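Side-chain contacts in RING finger protein unkempt homolog (Mus musculus, PDB 5ELH), which binds mRNA sequence-specifically through clustered CCCH zinc fingers and represses translation, thereby controlling the early morphology of cortical neurons: residues Cys61-Glu66 and Cys71-Glu76; Pro78-His81 and Thr87-Arg90; Arg44-Arg47 and Phe53-Ser56; Phe33-His36 and Gln40-Arg43; Lys9-Glu14 and Arg89-Arg94. All coordinates share one frame; numbering follows the deposited sequence.

Contact 1. Residues Cys61-Glu66 and Cys71-Glu76. With ZN (zinc ion), chain E.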
# COMPACT_ATOMS: atom_id res chain seq x y z
N CYS A 61 12.47 -23.15 4.70
CA CYS A 61 13.29 -22.96 5.89
C CYS A 61 13.02 -24.06 6.90
O CYS A 61 11.86 -24.32 7.23
CB CYS A 61 12.91 -21.61 6.50
SG CYS A 61 13.84 -21.07 7.96
N THR A 62 14.06 -24.70 7.43
CA THR A 62 13.88 -25.69 8.49
C THR A 62 13.94 -25.09 9.91
O THR A 62 13.60 -25.77 10.87
CB THR A 62 14.90 -26.83 8.39
OG1 THR A 62 16.22 -26.29 8.38
CG2 THR A 62 14.67 -27.63 7.11
N LYS A 63 14.35 -23.83 10.02
CA LYS A 63 14.45 -23.16 11.33
C LYS A 63 13.15 -22.48 11.76
O LYS A 63 12.94 -22.22 12.94
CB LYS A 63 15.56 -22.12 11.31
CG LYS A 63 16.94 -22.68 11.02
CD LYS A 63 17.96 -21.57 10.88
CE LYS A 63 19.33 -22.10 10.51
NZ LYS A 63 20.27 -21.01 10.13
N TYR A 64 12.29 -22.17 10.79
CA TYR A 64 11.04 -21.46 11.05
C TYR A 64 10.14 -22.26 11.98
O TYR A 64 9.77 -23.39 11.67
CB TYR A 64 10.32 -21.17 9.72
CG TYR A 64 8.99 -20.45 9.88
CD1 TYR A 64 8.94 -19.09 10.17
CD2 TYR A 64 7.79 -21.13 9.72
CE1 TYR A 64 7.74 -18.44 10.30
CE2 TYR A 64 6.58 -20.48 9.85
CZ TYR A 64 6.56 -19.13 10.13
OH TYR A 64 5.36 -18.47 10.27
N ASP A 65 9.80 -21.67 13.12
CA ASP A 65 8.88 -22.31 14.07
C ASP A 65 7.45 -21.98 13.67
O ASP A 65 6.99 -20.85 13.85
CB ASP A 65 9.16 -21.84 15.49
CG ASP A 65 8.39 -22.63 16.54
OD1 ASP A 65 7.41 -23.33 16.18
OD2 ASP A 65 8.75 -22.54 17.73
N GLU A 66 6.73 -22.98 13.16
CA GLU A 66 5.40 -22.76 12.62
C GLU A 66 4.36 -22.41 13.70
O GLU A 66 3.34 -21.78 13.42
CB GLU A 66 4.96 -23.99 11.82
CG GLU A 66 3.69 -23.80 11.02
CD GLU A 66 3.55 -24.80 9.88
OE1 GLU A 66 4.46 -25.65 9.71
OE2 GLU A 66 2.52 -24.74 9.17
N CYS A 71 11.39 -17.04 12.89
CA CYS A 71 12.63 -17.58 12.32
C CYS A 71 13.77 -16.70 12.78
O CYS A 71 13.68 -15.48 12.66
CB CYS A 71 12.61 -17.55 10.79
SG CYS A 71 14.22 -17.96 10.04
N PRO A 72 14.86 -17.30 13.30
CA PRO A 72 15.98 -16.47 13.78
C PRO A 72 16.49 -15.44 12.77
O PRO A 72 17.02 -14.42 13.20
CB PRO A 72 17.07 -17.50 14.08
CG PRO A 72 16.36 -18.77 14.31
CD PRO A 72 15.14 -18.74 13.45
N GLU A 73 16.34 -15.69 11.47
CA GLU A 73 16.85 -14.74 10.47
C GLU A 73 15.82 -13.69 10.04
O GLU A 73 16.16 -12.73 9.35
CB GLU A 73 17.39 -15.47 9.24
CG GLU A 73 18.91 -15.67 9.23
CD GLU A 73 19.37 -16.84 10.09
OE1 GLU A 73 18.60 -17.82 10.25
OE2 GLU A 73 20.51 -16.78 10.59
N GLY A 74 14.57 -13.88 10.45
CA GLY A 74 13.52 -12.92 10.16
C GLY A 74 13.37 -12.63 8.67
O GLY A 74 13.44 -13.53 7.85
N ASP A 75 13.20 -11.35 8.34
CA ASP A 75 12.99 -10.93 6.97
C ASP A 75 14.18 -11.25 6.06
O ASP A 75 14.04 -11.25 4.84
CB ASP A 75 12.68 -9.43 6.90
CG ASP A 75 11.28 -9.09 7.41
OD1 ASP A 75 10.52 -10.02 7.75
OD2 ASP A 75 10.94 -7.89 7.46
N GLU A 76 15.35 -11.50 6.65
CA GLU A 76 16.56 -11.74 5.86
C GLU A 76 16.83 -13.21 5.57
O GLU A 76 17.82 -13.55 4.92
CB GLU A 76 17.77 -11.11 6.54
CG GLU A 76 17.66 -9.59 6.66
CD GLU A 76 17.31 -8.93 5.33
OE1 GLU A 76 17.99 -9.22 4.32
OE2 GLU A 76 16.33 -8.14 5.29
ZN ZN E . 13.73 -18.83 7.90
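The ring of Tyr64 meets Cys71 at its edge: Tyr64 CD1 lies 4.0 Å from Cys71 CB, which sits close to the ring plane. Beyond the two segments the same ring stacks on that of His81, so the tyrosine packs against two zinc ligands at once, one at its rim and one in a stack. The backbones are closest here too, Tyr64 CA and Cys71 CA being 4.4 Å apart. Both cysteines hold SG anti to the backbone N (chi1 -177° in Cys61, 171° in Cys71), and the two sulfurs converge on one zinc ion. Cys61 SG binds it at 2.2 Å and Cys71 SG at 2.4 Å; Cys77 and His81 complete the metal site of this CCCH zinc finger. The Cys71 thiolate also accepts the backbone N-H of Glu73, with Glu73 N 3.4 Å from Cys71 SG, a bond favoured by the type I turn from Cys71 to Gly74 that would probably draw some negative charge off the sulfur. Farther out, the extended chain of Lys63 runs past Pro72, its CB 4.0 Å from Pro72 CD, and carries its ammonium toward Glu73. That carboxylate is brought round by a bend at chi2, yet Lys63 NZ remains 3.6 Å from Glu73 OE1, a long salt bridge between two exposed side chains.

Contact 2. Residues Pro78-His81 and Thr87-Arg90. With ZN (zinc ion), chain E.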
# COMPACT_ATOMS: atom_id res chain seq x y z
N PRO A 78 16.77 -16.43 3.58
CA PRO A 78 16.61 -16.65 2.14
C PRO A 78 15.72 -17.83 1.78
O PRO A 78 15.58 -18.15 0.59
CB PRO A 78 18.03 -16.93 1.67
CG PRO A 78 18.69 -17.56 2.85
CD PRO A 78 18.06 -16.94 4.08
N PHE A 79 15.12 -18.46 2.78
CA PHE A 79 14.28 -19.62 2.56
C PHE A 79 12.81 -19.34 2.86
O PHE A 79 12.46 -18.36 3.52
CB PHE A 79 14.77 -20.80 3.40
CG PHE A 79 16.23 -21.12 3.19
CD1 PHE A 79 16.68 -21.59 1.97
CD2 PHE A 79 17.14 -20.95 4.21
CE1 PHE A 79 18.00 -21.87 1.77
CE2 PHE A 79 18.47 -21.24 4.02
CZ PHE A 79 18.90 -21.70 2.79
N LEU A 80 11.98 -20.23 2.37
CA LEU A 80 10.54 -20.09 2.44
C LEU A 80 9.99 -20.53 3.79
O LEU A 80 10.40 -21.57 4.32
CB LEU A 80 9.95 -20.94 1.32
CG LEU A 80 8.44 -20.92 1.12
CD1 LEU A 80 7.96 -19.51 0.79
CD2 LEU A 80 8.10 -21.90 0.03
N HIS A 81 9.06 -19.76 4.35
CA HIS A 81 8.43 -20.09 5.62
C HIS A 81 7.05 -20.65 5.39
O HIS A 81 6.26 -20.09 4.63
CB HIS A 81 8.38 -18.86 6.52
CG HIS A 81 9.74 -18.38 6.92
ND1 HIS A 81 9.97 -17.11 7.42
CD2 HIS A 81 10.95 -18.99 6.88
CE1 HIS A 81 11.26 -16.97 7.67
NE2 HIS A 81 11.88 -18.10 7.35
N THR A 87 1.01 -19.16 2.89
CA THR A 87 0.80 -17.89 2.20
C THR A 87 2.06 -17.24 1.63
O THR A 87 1.96 -16.42 0.73
CB THR A 87 0.07 -16.87 3.09
OG1 THR A 87 0.79 -16.68 4.31
CG2 THR A 87 -1.35 -17.36 3.41
N GLU A 88 3.25 -17.58 2.13
CA GLU A 88 4.45 -16.99 1.54
C GLU A 88 4.66 -17.54 0.13
O GLU A 88 5.05 -16.80 -0.77
CB GLU A 88 5.70 -17.20 2.41
CG GLU A 88 5.77 -16.22 3.57
CD GLU A 88 7.17 -16.07 4.17
OE1 GLU A 88 8.08 -16.86 3.82
OE2 GLU A 88 7.35 -15.15 4.99
N ARG A 89 4.37 -18.82 -0.07
CA ARG A 89 4.52 -19.43 -1.39
C ARG A 89 3.40 -18.99 -2.32
O ARG A 89 3.64 -18.63 -3.47
CB ARG A 89 4.53 -20.95 -1.26
CG ARG A 89 4.50 -21.68 -2.59
CD ARG A 89 5.70 -22.54 -2.85
NE ARG A 89 5.34 -23.95 -2.85
CZ ARG A 89 5.85 -24.86 -3.67
NH1 ARG A 89 6.77 -24.54 -4.57
NH2 ARG A 89 5.42 -26.11 -3.59
N ARG A 90 2.18 -19.02 -1.81
CA ARG A 90 1.01 -18.77 -2.64
C ARG A 90 0.91 -17.32 -3.14
O ARG A 90 0.33 -17.06 -4.19
CB ARG A 90 -0.25 -19.16 -1.86
CG ARG A 90 -0.48 -20.67 -1.81
CD ARG A 90 -1.56 -21.09 -0.81
NE ARG A 90 -2.81 -20.33 -0.94
CZ ARG A 90 -3.83 -20.68 -1.73
NH1 ARG A 90 -3.76 -21.77 -2.48
NH2 ARG A 90 -4.92 -19.92 -1.77
ZN ZN E . 13.73 -18.83 7.90
O HOH W 1 4.55 -20.59 2.50
O HOH W 2 7.76 -15.22 7.73
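Glu88 OE1 accepts the backbone N-H of His81, with His81 N 3.1 Å from Glu88 OE1 and the donor 39° out of the carboxylate plane. The same oxygen rests against the imidazole stem, 3.4 Å from His81 CB. Carboxylate and ring run side by side in the same direction, their planes only 20° apart, and a water spans their ends: it accepts from His81 ND1 at 2.9 Å and donates to Glu88 OE2. At the other side of the ring His81 NE2 binds the zinc ion at 2.1 Å, the histidine corner of a CCCH site shared with Cys61, Cys71 and Cys77. Leu80 supplies the apolar part. Its CG is anti to the backbone N (chi1 -177°), and the two methyls divide their work: Leu80 CD1 packs on Glu88 CB at 3.6 Å, while Leu80 CD2 lies 3.8 Å from Arg89 CD. A second water links His81 O to the N-H of Arg89. In the next shell Arg43 forms a salt bridge with Glu88 OE2, and Arg89 reaches Asp58, so helix 87-90 is tied both to this finger, through Asp58, and to Arg43 of the preceding one. An alanine in place of Glu88 would probably leave the His81 N-H, the ND1-bound water and the Arg43 charge without their common acceptor, and the imidazole less firmly oriented. Since ND1 donates to the water, the ring presents its unprotonated NE2 to the metal, and the nearby carboxylate would be expected to make that nitrogen a somewhat stronger donor to zinc.

Contact 3. Residues Arg44-Arg47 and Phe53-Ser56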
# COMPACT_ATOMS: atom_id res chain seq x y z
N ARG A 44 6.60 -10.02 2.35
CA ARG A 44 6.50 -9.69 0.94
C ARG A 44 7.69 -10.29 0.21
O ARG A 44 8.82 -10.15 0.67
CB ARG A 44 6.51 -8.17 0.78
CG ARG A 44 6.29 -7.70 -0.64
CD ARG A 44 6.45 -6.19 -0.78
NE ARG A 44 6.22 -5.78 -2.17
CZ ARG A 44 6.36 -4.54 -2.63
NH1 ARG A 44 6.73 -3.56 -1.82
NH2 ARG A 44 6.11 -4.27 -3.91
N SER A 45 7.45 -11.00 -0.90
CA SER A 45 8.56 -11.48 -1.73
C SER A 45 9.05 -10.31 -2.58
O SER A 45 8.26 -9.42 -2.92
CB SER A 45 8.17 -12.69 -2.59
OG SER A 45 7.30 -12.34 -3.67
N ILE A 46 10.34 -10.32 -2.91
CA ILE A 46 11.01 -9.18 -3.51
C ILE A 46 12.05 -9.69 -4.50
O ILE A 46 12.85 -10.56 -4.15
CB ILE A 46 11.83 -8.37 -2.46
CG1 ILE A 46 10.99 -8.01 -1.22
CG2 ILE A 46 12.42 -7.11 -3.08
CD1 ILE A 46 9.94 -6.97 -1.45
N ARG A 47 12.04 -9.16 -5.72
CA ARG A 47 13.12 -9.43 -6.67
C ARG A 47 14.18 -8.37 -6.48
O ARG A 47 13.94 -7.19 -6.74
CB ARG A 47 12.61 -9.43 -8.12
CG ARG A 47 13.70 -9.67 -9.17
CD ARG A 47 13.19 -9.50 -10.60
NE ARG A 47 14.28 -9.56 -11.58
CZ ARG A 47 15.01 -8.51 -11.97
NH1 ARG A 47 14.78 -7.30 -11.47
NH2 ARG A 47 15.98 -8.67 -12.87
N PHE A 53 15.62 -13.53 -5.77
CA PHE A 53 14.54 -13.22 -4.82
C PHE A 53 15.10 -13.08 -3.42
O PHE A 53 16.10 -13.72 -3.09
CB PHE A 53 13.51 -14.34 -4.78
CG PHE A 53 12.58 -14.36 -5.95
CD1 PHE A 53 11.90 -13.22 -6.34
CD2 PHE A 53 12.38 -15.53 -6.65
CE1 PHE A 53 11.03 -13.25 -7.41
CE2 PHE A 53 11.52 -15.56 -7.73
CZ PHE A 53 10.85 -14.42 -8.11
N ASN A 54 14.43 -12.31 -2.57
CA ASN A 54 14.86 -12.19 -1.18
C ASN A 54 14.77 -13.55 -0.48
O ASN A 54 15.66 -13.92 0.28
CB ASN A 54 14.09 -11.11 -0.42
CG ASN A 54 12.60 -11.33 -0.44
OD1 ASN A 54 12.06 -11.98 -1.34
ND2 ASN A 54 11.91 -10.77 0.55
N TYR A 55 13.73 -14.31 -0.78
CA TYR A 55 13.64 -15.69 -0.34
C TYR A 55 13.03 -16.60 -1.40
O TYR A 55 12.23 -16.16 -2.23
CB TYR A 55 12.86 -15.80 0.98
CG TYR A 55 11.39 -15.41 0.93
CD1 TYR A 55 10.42 -16.32 0.57
CD2 TYR A 55 10.98 -14.12 1.28
CE1 TYR A 55 9.08 -15.97 0.55
CE2 TYR A 55 9.65 -13.76 1.25
CZ TYR A 55 8.70 -14.69 0.89
OH TYR A 55 7.36 -14.34 0.85
N SER A 56 13.41 -17.87 -1.34
CA SER A 56 13.01 -18.87 -2.32
C SER A 56 11.52 -19.15 -2.31
O SER A 56 10.89 -19.17 -1.25
CB SER A 56 13.76 -20.17 -2.04
OG SER A 56 13.22 -21.24 -2.79
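Asn54 fills the space between two chain segments that meet as a small antiparallel pairing, a single beta bridge between Arg47 and Phe53 at the entry to the zinc finger. Its CB lies 4.1 Å from Ile46 CB, and CG is turned between its own backbone N and carbonyl carbon (chi1 57°), folding the amide back along the facing segment. The two ends of that amide grip the backbone on both sides of Ser45, at Arg44 O and Ile46 N. Asn54 OD1 accepts from Ile46 N at 2.9 Å, the donor lying 58° above the carbonyl plane, and it also takes a weak bond from the N-H of Tyr55. Asn54 ND2 donates to Arg44 O at 3.2 Å, almost within its own amide plane, and touches Ile46 CG1. A main-chain bond of 2.8 Å runs from Asn54 N to Ile46 O. A leucine here would probably leave Ile46 N and Arg44 O without their amide partners, with the main-chain bond to Ile46 O left to hold the segments. Beside the amide, the Tyr55 ring packs obliquely against Ser45, with Tyr55 OH 3.9 Å from Ser45 CB; that hydroxyl is bonded to Arg43 O, and Ser45 OG to Leu93 N. On the Phe53 side, Ile46 O sits at the ring edge, 3.6 Å from Phe53 CD1, and takes a CA-H...O contact from Phe53 CA at 3.2 Å.

Contact 4. Residues Phe33-His36 and Gln40-Arg43. With ZN (zinc ion), chain D.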
# COMPACT_ATOMS: atom_id res chain seq x y z
N PHE A 33 -7.72 -9.31 5.53
CA PHE A 33 -6.58 -9.04 4.67
C PHE A 33 -5.28 -8.96 5.47
O PHE A 33 -4.18 -9.06 4.91
CB PHE A 33 -6.82 -7.72 3.94
CG PHE A 33 -5.93 -7.52 2.77
CD1 PHE A 33 -6.22 -8.11 1.56
CD2 PHE A 33 -4.78 -6.75 2.89
CE1 PHE A 33 -5.38 -7.93 0.47
CE2 PHE A 33 -3.95 -6.56 1.81
CZ PHE A 33 -4.25 -7.16 0.60
N HIS A 34 -5.40 -8.79 6.78
CA HIS A 34 -4.26 -8.57 7.65
C HIS A 34 -4.04 -9.79 8.54
O HIS A 34 -4.94 -10.60 8.68
CB HIS A 34 -4.52 -7.33 8.49
CG HIS A 34 -4.82 -6.12 7.68
ND1 HIS A 34 -3.90 -5.54 6.83
CD2 HIS A 34 -5.96 -5.40 7.55
CE1 HIS A 34 -4.45 -4.51 6.23
NE2 HIS A 34 -5.70 -4.39 6.64
N TRP A 35 -2.85 -9.94 9.11
CA TRP A 35 -2.62 -11.07 9.99
C TRP A 35 -3.17 -10.80 11.39
O TRP A 35 -3.18 -9.66 11.87
CB TRP A 35 -1.16 -11.54 10.02
CG TRP A 35 -0.11 -10.61 10.54
CD1 TRP A 35 0.73 -9.84 9.80
CD2 TRP A 35 0.25 -10.40 11.91
NE1 TRP A 35 1.59 -9.14 10.62
CE2 TRP A 35 1.31 -9.47 11.92
CE3 TRP A 35 -0.23 -10.90 13.13
CZ2 TRP A 35 1.90 -9.03 13.11
CZ3 TRP A 35 0.36 -10.46 14.30
CH2 TRP A 35 1.42 -9.53 14.28
N HIS A 36 -3.64 -11.87 12.02
CA HIS A 36 -4.18 -11.79 13.37
C HIS A 36 -3.18 -12.44 14.34
O HIS A 36 -2.93 -11.91 15.42
CB HIS A 36 -5.55 -12.48 13.44
CG HIS A 36 -6.65 -11.72 12.76
ND1 HIS A 36 -7.97 -12.13 12.80
CD2 HIS A 36 -6.64 -10.57 12.04
CE1 HIS A 36 -8.72 -11.28 12.13
NE2 HIS A 36 -7.95 -10.32 11.66
N GLN A 40 0.52 -16.24 11.03
CA GLN A 40 -0.19 -15.95 9.78
C GLN A 40 0.51 -14.91 8.92
O GLN A 40 0.16 -14.72 7.75
CB GLN A 40 -1.61 -15.47 10.08
CG GLN A 40 -2.45 -16.47 10.81
CD GLN A 40 -3.75 -15.85 11.31
OE1 GLN A 40 -3.78 -14.72 11.77
NE2 GLN A 40 -4.83 -16.61 11.19
N ARG A 41 1.51 -14.24 9.50
CA ARG A 41 2.18 -13.15 8.82
C ARG A 41 3.02 -13.70 7.68
O ARG A 41 3.72 -14.69 7.85
CB ARG A 41 3.09 -12.41 9.82
CG ARG A 41 4.03 -11.38 9.19
CD ARG A 41 4.89 -10.69 10.25
NE ARG A 41 5.91 -9.83 9.64
CZ ARG A 41 7.14 -10.22 9.33
NH1 ARG A 41 7.56 -11.46 9.58
NH2 ARG A 41 7.98 -9.36 8.76
N ARG A 42 2.91 -13.08 6.51
CA ARG A 42 3.85 -13.37 5.43
C ARG A 42 4.76 -12.17 5.15
O ARG A 42 4.35 -11.01 5.30
CB ARG A 42 3.12 -13.80 4.15
CG ARG A 42 2.16 -12.78 3.59
CD ARG A 42 1.71 -13.19 2.19
NE ARG A 42 2.69 -12.86 1.16
CZ ARG A 42 2.66 -11.76 0.41
NH1 ARG A 42 1.70 -10.85 0.56
NH2 ARG A 42 3.59 -11.57 -0.51
N ARG A 43 6.01 -12.46 4.81
CA ARG A 43 6.92 -11.47 4.27
C ARG A 43 6.64 -11.28 2.79
O ARG A 43 6.49 -12.24 2.05
CB ARG A 43 8.37 -11.95 4.40
CG ARG A 43 8.83 -12.25 5.81
CD ARG A 43 10.16 -12.96 5.77
NE ARG A 43 10.06 -14.31 5.23
CZ ARG A 43 11.09 -15.03 4.78
NH1 ARG A 43 12.33 -14.53 4.81
NH2 ARG A 43 10.89 -16.25 4.32
ZN ZN D . -8.68 -8.55 10.98
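Gln40 reaches across to His36 with its extended side chain, and its OE1 accepts the backbone N-H there, His36 N lying 2.9 Å from Gln40 OE1. The donor comes in nearly straight along the amide carbonyl. Phe37 N is a second donor to this oxygen, so one side-chain carbonyl satisfies two consecutive backbone amides. Gln40 OE1 also lies 3.3 Å from His36 CB, at the stem of the imidazole whose NE2 binds zinc at 2.0 Å. This is the histidine of the first CCCH finger, its site completed by Cys16, Cys24 and Cys32. Nearer the backbone, Gln40 CB packs 4.0 Å from Trp35 CB. Arg41 follows and lies along the indole. Its CB sits over one face, 3.6 Å from the centroid of the five-membered ring, in a CH-pi contact 15° off the normal. With CG anti to the backbone N (chi1 171°) and the chain straight to NE, the next methylenes continue past the pyrrole nitrogen, Arg41 CG being 3.6 Å from Trp35 NE1. The guanidinium stands at 87° to the indole and projects beyond it to a salt bridge with Asp75 of the next finger.

Contact 5. Residues Lys9-Glu14 and Arg89-Arg94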
# COMPACT_ATOMS: atom_id res chain seq x y z
N LYS A 9 1.97 -7.18 -2.53
CA LYS A 9 2.69 -6.29 -1.63
C LYS A 9 2.16 -6.34 -0.20
O LYS A 9 2.93 -6.24 0.76
CB LYS A 9 2.59 -4.86 -2.16
CG LYS A 9 3.23 -3.79 -1.27
CD LYS A 9 2.88 -2.39 -1.77
CE LYS A 9 3.68 -1.31 -1.06
NZ LYS A 9 4.38 -0.42 -2.03
N GLU A 10 0.85 -6.50 -0.05
CA GLU A 10 0.20 -6.20 1.23
C GLU A 10 -0.45 -7.38 1.94
O GLU A 10 -0.53 -7.36 3.18
CB GLU A 10 -0.84 -5.09 1.03
CG GLU A 10 -0.34 -3.93 0.16
CD GLU A 10 -0.75 -2.57 0.69
OE1 GLU A 10 -1.92 -2.40 1.10
OE2 GLU A 10 0.11 -1.66 0.69
N PHE A 11 -0.92 -8.39 1.21
CA PHE A 11 -1.71 -9.46 1.82
C PHE A 11 -1.02 -10.11 3.02
O PHE A 11 0.07 -10.67 2.90
CB PHE A 11 -2.12 -10.53 0.82
CG PHE A 11 -3.15 -11.50 1.35
CD1 PHE A 11 -4.43 -11.07 1.67
CD2 PHE A 11 -2.84 -12.84 1.52
CE1 PHE A 11 -5.38 -11.96 2.15
CE2 PHE A 11 -3.78 -13.73 2.00
CZ PHE A 11 -5.05 -13.29 2.32
N ARG A 12 -1.66 -9.97 4.18
CA ARG A 12 -1.22 -10.61 5.42
C ARG A 12 0.20 -10.22 5.83
O ARG A 12 0.89 -10.99 6.50
CB ARG A 12 -1.32 -12.12 5.30
CG ARG A 12 -2.71 -12.62 5.02
CD ARG A 12 -3.52 -12.77 6.28
NE ARG A 12 -4.84 -13.32 5.98
CZ ARG A 12 -5.07 -14.58 5.65
NH1 ARG A 12 -4.08 -15.47 5.57
NH2 ARG A 12 -6.31 -14.96 5.39
N THR A 13 0.61 -9.02 5.44
CA THR A 13 1.95 -8.51 5.77
C THR A 13 1.96 -7.66 7.03
O THR A 13 3.00 -7.49 7.65
CB THR A 13 2.52 -7.66 4.63
OG1 THR A 13 1.62 -6.59 4.32
CG2 THR A 13 2.77 -8.51 3.41
N GLU A 14 0.80 -7.11 7.40
CA GLU A 14 0.69 -6.22 8.55
C GLU A 14 -0.36 -6.71 9.52
O GLU A 14 -1.31 -7.40 9.13
CB GLU A 14 0.31 -4.80 8.10
CG GLU A 14 1.31 -4.14 7.17
CD GLU A 14 2.61 -3.76 7.85
OE1 GLU A 14 2.61 -3.58 9.09
OE2 GLU A 14 3.63 -3.65 7.14
N ARG A 89 4.37 -18.82 -0.07
CA ARG A 89 4.52 -19.43 -1.39
C ARG A 89 3.40 -18.99 -2.32
O ARG A 89 3.64 -18.63 -3.47
CB ARG A 89 4.53 -20.95 -1.26
CG ARG A 89 4.50 -21.68 -2.59
CD ARG A 89 5.70 -22.54 -2.85
NE ARG A 89 5.34 -23.95 -2.85
CZ ARG A 89 5.85 -24.86 -3.67
NH1 ARG A 89 6.77 -24.54 -4.57
NH2 ARG A 89 5.42 -26.11 -3.59
N ARG A 90 2.18 -19.02 -1.81
CA ARG A 90 1.01 -18.77 -2.64
C ARG A 90 0.91 -17.32 -3.14
O ARG A 90 0.33 -17.06 -4.19
CB ARG A 90 -0.25 -19.16 -1.86
CG ARG A 90 -0.48 -20.67 -1.81
CD ARG A 90 -1.56 -21.09 -0.81
NE ARG A 90 -2.81 -20.33 -0.94
CZ ARG A 90 -3.83 -20.68 -1.73
NH1 ARG A 90 -3.76 -21.77 -2.48
NH2 ARG A 90 -4.92 -19.92 -1.77
N TYR A 91 1.48 -16.39 -2.39
CA TYR A 91 1.44 -14.97 -2.76
C TYR A 91 2.82 -14.47 -3.19
O TYR A 91 3.07 -13.27 -3.26
CB TYR A 91 0.85 -14.14 -1.62
CG TYR A 91 -0.59 -14.55 -1.39
CD1 TYR A 91 -0.89 -15.58 -0.50
CD2 TYR A 91 -1.63 -13.98 -2.10
CE1 TYR A 91 -2.19 -15.98 -0.30
CE2 TYR A 91 -2.92 -14.38 -1.91
CZ TYR A 91 -3.20 -15.38 -1.01
OH TYR A 91 -4.50 -15.80 -0.80
N HIS A 92 3.68 -15.42 -3.52
CA HIS A 92 5.02 -15.12 -4.03
C HIS A 92 4.94 -14.62 -5.47
O HIS A 92 4.06 -15.03 -6.25
CB HIS A 92 5.88 -16.38 -3.97
CG HIS A 92 7.36 -16.12 -3.93
ND1 HIS A 92 8.07 -15.65 -5.01
CD2 HIS A 92 8.26 -16.31 -2.94
CE1 HIS A 92 9.34 -15.53 -4.68
NE2 HIS A 92 9.49 -15.94 -3.43
N LEU A 93 5.85 -13.71 -5.82
CA LEU A 93 5.97 -13.18 -7.18
C LEU A 93 6.08 -14.29 -8.24
O LEU A 93 5.60 -14.15 -9.35
CB LEU A 93 7.19 -12.25 -7.28
CG LEU A 93 6.99 -10.87 -6.66
CD1 LEU A 93 8.33 -10.18 -6.40
CD2 LEU A 93 6.10 -10.01 -7.55
N ARG A 94 6.68 -15.40 -7.85
CA ARG A 94 6.90 -16.54 -8.72
C ARG A 94 5.62 -17.28 -9.09
O ARG A 94 5.50 -17.80 -10.20
CB ARG A 94 7.86 -17.52 -8.05
CG ARG A 94 8.02 -18.86 -8.76
CD ARG A 94 8.59 -18.68 -10.15
NE ARG A 94 8.81 -19.97 -10.81
CZ ARG A 94 7.90 -20.61 -11.53
NH1 ARG A 94 6.68 -20.09 -11.70
NH2 ARG A 94 8.21 -21.78 -12.08
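Phe11 and Tyr91 each occupy the first position beyond a helix, after helix 3-10 and helix 87-90, and their backbones come no nearer than 7.8 Å between CA atoms, which leaves the side chains to bridge the gap. One rim of the Phe11 ring lies over a face of Tyr91: Phe11 CD2 stands 3.5 Å above the middle of the phenol ring, while Phe11 CE2 is 3.5 Å from Tyr91 CZ. The planes meet at 39° with the centroids 4.5 Å apart, an oblique pairing. Phe11 reaches it with CG anti to its backbone N (chi1 -169°). On the side of the Phe11 ring away from Tyr91, Arg12 folds back, its CG 3.4 Å from the phenyl plane toward the rim and Phe11 CZ over the centre of its guanidinium. The phenol oxygen leads out of the pair, and Phe11 O receives Arg42 NH1. Joining the first finger to the chain at the start of the third-finger region, some 75 residues on, the contact is carried by dispersion between buried rings, with the Tyr91 hydroxyl supplied with a polar partner outside the pair, His117 O.

Contacts 4, 3, 1 and 2 follow one another along the chain, and contact 5 closes the long loop around contacts 1, 3 and 4. It lies near the centre of the chain, about 9 Å between centres from contacts 2 and 4, and shares helix 87-90 with contact 2. Contacts 1 and 2 surround the same zinc ion, their centres 10 Å apart, whereas contact 4 belongs to a different zinc site. Arg43 of contact 4 meets Glu88 of contact 2 and Tyr55 of contact 3, and Arg41 meets Asp75 of contact 1. The fingers are thus joined into one compact unit, neighbours and non-neighbours alike, rather than strung as independent beads.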